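PDB 4EU0: PelD from Pseudomonas aeruginosa, which binds the second messenger cyclic di-GMP as a membrane-protein effector involved in pellicle formation, and is represented here by its GAF and GGDEF-like domains. Local coordinates for residues S40-G45 and V123-F128; D114-A119 and L149-R154. All blocks are in the same frame, centred on the assembly; numbering follows the deposited sequence.

Contact 1 of 2, residues S40-G45 and V123-F128; sequences SLRIAG and VEQMPF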
loop_
_atom_site.group_PDB
_atom_site.type_symbol
_atom_site.label_atom_id
_atom_site.label_comp_id
_atom_site.label_asym_id
_atom_site.label_seq_id
_atom_site.Cartn_x
_atom_site.Cartn_y
_atom_site.Cartn_z
ATOM N N SER A 40 14.936 -5.092 -13.684
ATOM C CA SER A 40 15.888 -5.866 -14.497
ATOM C C SER A 40 17.334 -5.657 -14.022
ATOM O O SER A 40 18.259 -5.546 -14.830
ATOM C CB SER A 40 15.754 -5.539 -15.997
ATOM O OG SER A 40 14.434 -5.769 -16.462
ATOM N N LEU A 41 17.515 -5.600 -12.702
ATOM C CA LEU A 41 18.827 -5.324 -12.110
ATOM C C LEU A 41 19.800 -6.474 -12.329
ATOM O O LEU A 41 19.395 -7.637 -12.352
ATOM C CB LEU A 41 18.697 -5.042 -10.608
ATOM C CG LEU A 41 17.679 -3.998 -10.132
ATOM C CD1 LEU A 41 17.782 -3.785 -8.628
ATOM C CD2 LEU A 41 17.850 -2.682 -10.863
ATOM N N ARG A 42 21.077 -6.140 -12.496
ATOM C CA ARG A 42 22.112 -7.156 -12.653
ATOM C C ARG A 42 23.113 -7.163 -11.494
ATOM O O ARG A 42 23.515 -8.235 -11.029
ATOM C CB ARG A 42 22.815 -7.022 -14.010
ATOM C CG ARG A 42 23.668 -8.232 -14.413
ATOM C CD ARG A 42 22.838 -9.521 -14.465
ATOM N NE ARG A 42 23.540 -10.619 -15.128
ATOM C CZ ARG A 42 24.395 -11.450 -14.535
ATOM N NH1 ARG A 42 24.680 -11.330 -13.244
ATOM N NH2 ARG A 42 24.972 -12.410 -15.243
ATOM N N ILE A 43 23.525 -5.976 -11.045
ATOM C CA ILE A 43 24.361 -5.860 -9.847
ATOM C C ILE A 43 23.791 -4.803 -8.904
ATOM O O ILE A 43 23.629 -3.638 -9.281
ATOM C CB ILE A 43 25.860 -5.551 -10.153
ATOM C CG1 ILE A 43 26.385 -6.376 -11.334
ATOM C CG2 ILE A 43 26.717 -5.835 -8.917
ATOM C CD1 ILE A 43 27.796 -5.991 -11.792
ATOM N N ALA A 44 23.491 -5.224 -7.674
ATOM C CA ALA A 44 22.845 -4.359 -6.689
ATOM C C ALA A 44 23.058 -4.863 -5.261
ATOM O O ALA A 44 23.540 -5.982 -5.050
ATOM C CB ALA A 44 21.346 -4.236 -6.990
ATOM N N GLY A 45 22.690 -4.028 -4.292
ATOM C CA GLY A 45 22.772 -4.381 -2.877
ATOM C C GLY A 45 21.663 -3.728 -2.076
ATOM O O GLY A 45 21.171 -2.651 -2.437
ATOM N N VAL A 123 22.131 0.388 -6.681
ATOM C CA VAL A 123 22.297 -0.345 -7.936
ATOM C C VAL A 123 23.588 0.067 -8.630
ATOM O O VAL A 123 23.768 1.235 -8.973
ATOM C CB VAL A 123 21.101 -0.138 -8.887
ATOM C CG1 VAL A 123 21.323 -0.913 -10.184
ATOM C CG2 VAL A 123 19.792 -0.568 -8.218
ATOM N N GLU A 124 24.479 -0.904 -8.823
ATOM C CA GLU A 124 25.727 -0.678 -9.538
ATOM C C GLU A 124 25.580 -0.908 -11.040
ATOM O O GLU A 124 26.218 -0.223 -11.836
ATOM C CB GLU A 124 26.884 -1.509 -8.964
ATOM C CG GLU A 124 26.498 -2.645 -8.026
ATOM C CD GLU A 124 26.492 -2.252 -6.547
ATOM O OE1 GLU A 124 26.754 -1.067 -6.233
ATOM O OE2 GLU A 124 26.235 -3.142 -5.695
ATOM N N GLN A 125 24.729 -1.861 -11.417
ATOM C CA GLN A 125 24.526 -2.183 -12.828
ATOM C C GLN A 125 23.097 -2.621 -13.148
ATOM O O GLN A 125 22.557 -3.554 -12.552
ATOM C CB GLN A 125 25.522 -3.258 -13.283
ATOM C CG GLN A 125 25.521 -3.530 -14.793
ATOM C CD GLN A 125 26.289 -4.781 -15.160
ATOM O OE1 GLN A 125 27.485 -4.893 -14.890
ATOM N NE2 GLN A 125 25.606 -5.728 -15.800
ATOM N N MET A 126 22.499 -1.927 -14.108
ATOM C CA MET A 126 21.258 -2.354 -14.742
ATOM C C MET A 126 21.415 -2.046 -16.226
ATOM O O MET A 126 22.153 -1.126 -16.579
ATOM C CB MET A 126 20.054 -1.606 -14.158
ATOM C CG MET A 126 20.265 -0.107 -14.053
ATOM S SD MET A 126 18.896 0.752 -13.263
ATOM C CE MET A 126 18.932 0.222 -11.571
ATOM N N PRO A 127 20.751 -2.827 -17.101
ATOM C CA PRO A 127 20.829 -2.572 -18.539
ATOM C C PRO A 127 20.388 -1.148 -18.885
ATOM O O PRO A 127 19.426 -0.643 -18.318
ATOM C CB PRO A 127 19.851 -3.590 -19.137
ATOM C CG PRO A 127 19.735 -4.666 -18.135
ATOM C CD PRO A 127 19.975 -4.041 -16.792
ATOM N N PHE A 128 21.088 -0.514 -19.818
ATOM C CA PHE A 128 20.797 0.874 -20.183
ATOM C C PHE A 128 19.385 1.062 -20.723
ATOM O O PHE A 128 18.782 2.118 -20.523
ATOM C CB PHE A 128 21.807 1.373 -21.210
ATOM C CG PHE A 128 21.701 2.844 -21.516
ATOM C CD1 PHE A 128 22.316 3.788 -20.692
ATOM C CD2 PHE A 128 21.022 3.285 -22.653
ATOM C CE1 PHE A 128 22.240 5.151 -20.988
ATOM C CE2 PHE A 128 20.940 4.644 -22.955
ATOM C CZ PHE A 128 21.552 5.579 -22.125
#
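Ile43 and Gln125 pair as antiparallel neighbours where strand 43-48 of the GAF-domain sheet begins and strand 117-123 runs out, and a classic beta bulge shifts the register between them by one residue. Two acceptors carry the distortion. Ile43 O takes the N-H of Gln125 on a lone pair, in the carbonyl plane, and also that of Glu124 at 2.9 Å, which is bent (135°) and tilted from the plane. Gln125 O likewise accepts from Arg42 N and, almost straight at 175°, from Ile43 N.

On the face that carries Ala44 and Val123, a non-hydrogen-bonded pair, the packing is tight and apolar. Here Leu41 turns its end inward to set CD1 3.8 Å from Val123 CG2, the two side chains crossing at about a right angle. Small or branched apolar residues suit this interior. Met126 lies alongside Leu41, pointing the same way, though the exact place of its methyl is doubtful. Ser40 follows helix 28-39 in a Schellman motif, and its O sits against CD of Pro127.

The other face reaches solvent. Gln125 stretches out with CG anti to the backbone N, bringing OE1 close beside Ile43 CD1 and NE2 3.5 Å from Arg42 CG. The Arg42 end is looser: its charged group leads away, and only its aliphatic stem touches the amide.

Glu124 crosses Ile43 at the sheet's corner, its first torsion nearly eclipsed (15°). Buried without a polar partner, its OE2 comes to rest 3.6 Å from Ala44 C.

Contact 2 of 2, residues D114-A119 and L149-R154; sequences DGRILA and LLQSDR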
loop_
_atom_site.group_PDB
_atom_site.type_symbol
_atom_site.label_atom_id
_atom_site.label_comp_id
_atom_site.label_asym_id
_atom_site.label_seq_id
_atom_site.Cartn_x
_atom_site.Cartn_y
_atom_site.Cartn_z
ATOM N N ASP A 114 5.288 7.294 6.791
ATOM C CA ASP A 114 5.619 8.376 7.729
ATOM C C ASP A 114 6.855 9.147 7.280
ATOM O O ASP A 114 7.216 10.171 7.871
ATOM C CB ASP A 114 5.886 7.828 9.131
ATOM C CG ASP A 114 4.660 7.219 9.778
ATOM O OD1 ASP A 114 3.529 7.692 9.538
ATOM O OD2 ASP A 114 4.842 6.266 10.556
ATOM N N GLY A 115 7.520 8.638 6.251
ATOM C CA GLY A 115 8.742 9.264 5.764
ATOM C C GLY A 115 10.013 8.701 6.378
ATOM O O GLY A 115 11.082 9.280 6.211
ATOM N N ARG A 116 9.900 7.571 7.073
ATOM C CA ARG A 116 11.065 6.902 7.665
ATOM C C ARG A 116 11.770 6.054 6.609
ATOM O O ARG A 116 11.147 5.209 5.968
ATOM C CB ARG A 116 10.640 6.027 8.851
ATOM C CG ARG A 116 11.743 5.750 9.885
ATOM C CD ARG A 116 11.125 5.459 11.244
ATOM N NE ARG A 116 11.971 4.642 12.120
ATOM C CZ ARG A 116 11.602 4.204 13.318
ATOM N NH1 ARG A 116 10.404 4.517 13.801
ATOM N NH2 ARG A 116 12.425 3.458 14.045
ATOM N N ILE A 117 13.062 6.307 6.409
ATOM C CA ILE A 117 13.863 5.522 5.468
ATOM C C ILE A 117 14.337 4.284 6.212
ATOM O O ILE A 117 15.185 4.380 7.105
ATOM C CB ILE A 117 15.127 6.296 4.975
ATOM C CG1 ILE A 117 14.868 7.806 4.810
ATOM C CG2 ILE A 117 15.743 5.632 3.743
ATOM C CD1 ILE A 117 13.840 8.220 3.819
ATOM N N LEU A 118 13.768 3.135 5.858
ATOM C CA LEU A 118 14.085 1.870 6.517
ATOM C C LEU A 118 15.324 1.217 5.924
ATOM O O LEU A 118 16.100 0.594 6.647
ATOM C CB LEU A 118 12.908 0.901 6.397
ATOM C CG LEU A 118 11.737 0.997 7.381
ATOM C CD1 LEU A 118 10.998 2.320 7.283
ATOM C CD2 LEU A 118 10.788 -0.149 7.111
ATOM N N ALA A 119 15.491 1.372 4.610
ATOM C CA ALA A 119 16.503 0.641 3.850
ATOM C C ALA A 119 16.878 1.376 2.573
ATOM O O ALA A 119 16.191 2.311 2.152
ATOM C CB ALA A 119 16.004 -0.764 3.519
ATOM N N LEU A 149 5.073 -2.635 4.443
ATOM C CA LEU A 149 4.869 -4.013 4.858
ATOM C C LEU A 149 5.774 -4.416 6.029
ATOM O O LEU A 149 5.375 -5.207 6.892
ATOM C CB LEU A 149 5.029 -4.956 3.656
ATOM C CG LEU A 149 3.883 -4.941 2.633
ATOM C CD1 LEU A 149 4.201 -5.833 1.448
ATOM C CD2 LEU A 149 2.560 -5.368 3.269
ATOM N N LEU A 150 6.975 -3.841 6.074
ATOM C CA LEU A 150 7.936 -4.127 7.137
ATOM C C LEU A 150 7.546 -3.503 8.483
ATOM O O LEU A 150 8.013 -3.946 9.535
ATOM C CB LEU A 150 9.341 -3.676 6.721
ATOM C CG LEU A 150 9.936 -4.337 5.474
ATOM C CD1 LEU A 150 11.206 -3.622 5.053
ATOM C CD2 LEU A 150 10.208 -5.821 5.713
ATOM N N GLN A 151 6.673 -2.497 8.448
ATOM C CA GLN A 151 6.292 -1.755 9.657
ATOM C C GLN A 151 5.210 -2.404 10.525
ATOM O O GLN A 151 4.761 -1.804 11.508
ATOM C CB GLN A 151 5.889 -0.315 9.306
ATOM C CG GLN A 151 7.050 0.588 8.887
ATOM C CD GLN A 151 8.026 0.910 10.019
ATOM O OE1 GLN A 151 8.176 0.147 10.971
ATOM N NE2 GLN A 151 8.705 2.043 9.905
ATOM N N SER A 152 4.809 -3.628 10.186
ATOM C CA SER A 152 3.783 -4.342 10.966
ATOM C C SER A 152 4.228 -4.728 12.388
ATOM O O SER A 152 3.394 -5.044 13.249
ATOM C CB SER A 152 3.264 -5.564 10.195
ATOM O OG SER A 152 4.233 -6.594 10.159
ATOM N N ASP A 153 5.535 -4.692 12.642
ATOM C CA ASP A 153 6.069 -4.947 13.983
ATOM C C ASP A 153 5.944 -3.737 14.926
ATOM O O ASP A 153 6.489 -3.753 16.035
ATOM C CB ASP A 153 7.531 -5.420 13.902
ATOM C CG ASP A 153 8.474 -4.357 13.331
ATOM O OD1 ASP A 153 8.000 -3.385 12.698
ATOM O OD2 ASP A 153 9.704 -4.502 13.513
ATOM N N ARG A 154 5.239 -2.698 14.476
ATOM C CA ARG A 154 5.077 -1.461 15.250
ATOM C C ARG A 154 3.640 -1.238 15.723
ATOM O O ARG A 154 3.383 -0.397 16.594
ATOM C CB ARG A 154 5.554 -0.244 14.443
ATOM C CG ARG A 154 7.069 -0.171 14.202
ATOM C CD ARG A 154 7.843 -0.057 15.508
ATOM N NE ARG A 154 9.210 0.432 15.312
ATOM C CZ ARG A 154 10.278 -0.338 15.125
ATOM N NH1 ARG A 154 10.161 -1.660 15.093
ATOM N NH2 ARG A 154 11.473 0.221 14.963
HETATM O O HOH W 1 10.139 2.713 15.567
#
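Leu118, on strand 117-123, points its side chain at the C-terminal part of helix 133-150 and the residues that follow, where Leu150 and Gln151 meet it. Its CB still stands clear of both. CG, the first atom to arrive, lies 4.1 Å from Gln151 NE2. There the chain forks. With chi2 at 63°, CD2 continues the line from CA and slides past Leu150 in the opposite direction, 3.8 Å from Leu150 CB and a little farther from its CD1. CD1 turns off to the amide, 3.5 Å from Gln151 NE2.

The polar partner of that nitrogen is Asp112: NE2 donates to its OD2, and the same aspartate uses OD1 to accept from the backbone N of Asp114 and Arg116. Glutamine suits the place because its amide group can lie against the leucine methyls while its N-H ties segment 149-154 to the turn before the strand.

Farther out, Arg116 and Arg154 cross at about a right angle with their guanidinium planes 64° apart. Arg116 NH2 and Arg154 NH2 lie 3.5 Å apart, two donors of like charge. A water lies between them, accepting from Arg116 NH1 and Arg154 NE, though both bonds are very short and its exact position is doubtful. Asp153 OD2 forms a salt bridge with Arg154 NH1, probably easing the repulsion.

Leucine-to-helix packing, with Leu150 also touching Leu14 and Leu24, is what a GAF fold shows where helices line one face of its antiparallel sheet.

In the fold
From the N terminus, the chain leaves helix 28-39 and enters contact 1 at 40-45, then runs through strand 61-63, helix 74-82 and strand 106-111 before reaching 114-119, the first half of contact 2. Strand 117-123 leads directly to 123-128, which closes contact 1 around a loop of 77 residues. Helix 133-150 follows, and the chain reaches 149-154, closing contact 2 around 29 residues. The two loops therefore cross, sharing the strand between them. Contact 1 joins neighbouring strands at one end of the sheet; contact 2, with its centre 24 Å away, fastens strand 117-123 to the helical layer. Both belong to the GAF domain, away from the cyclic di-GMP site.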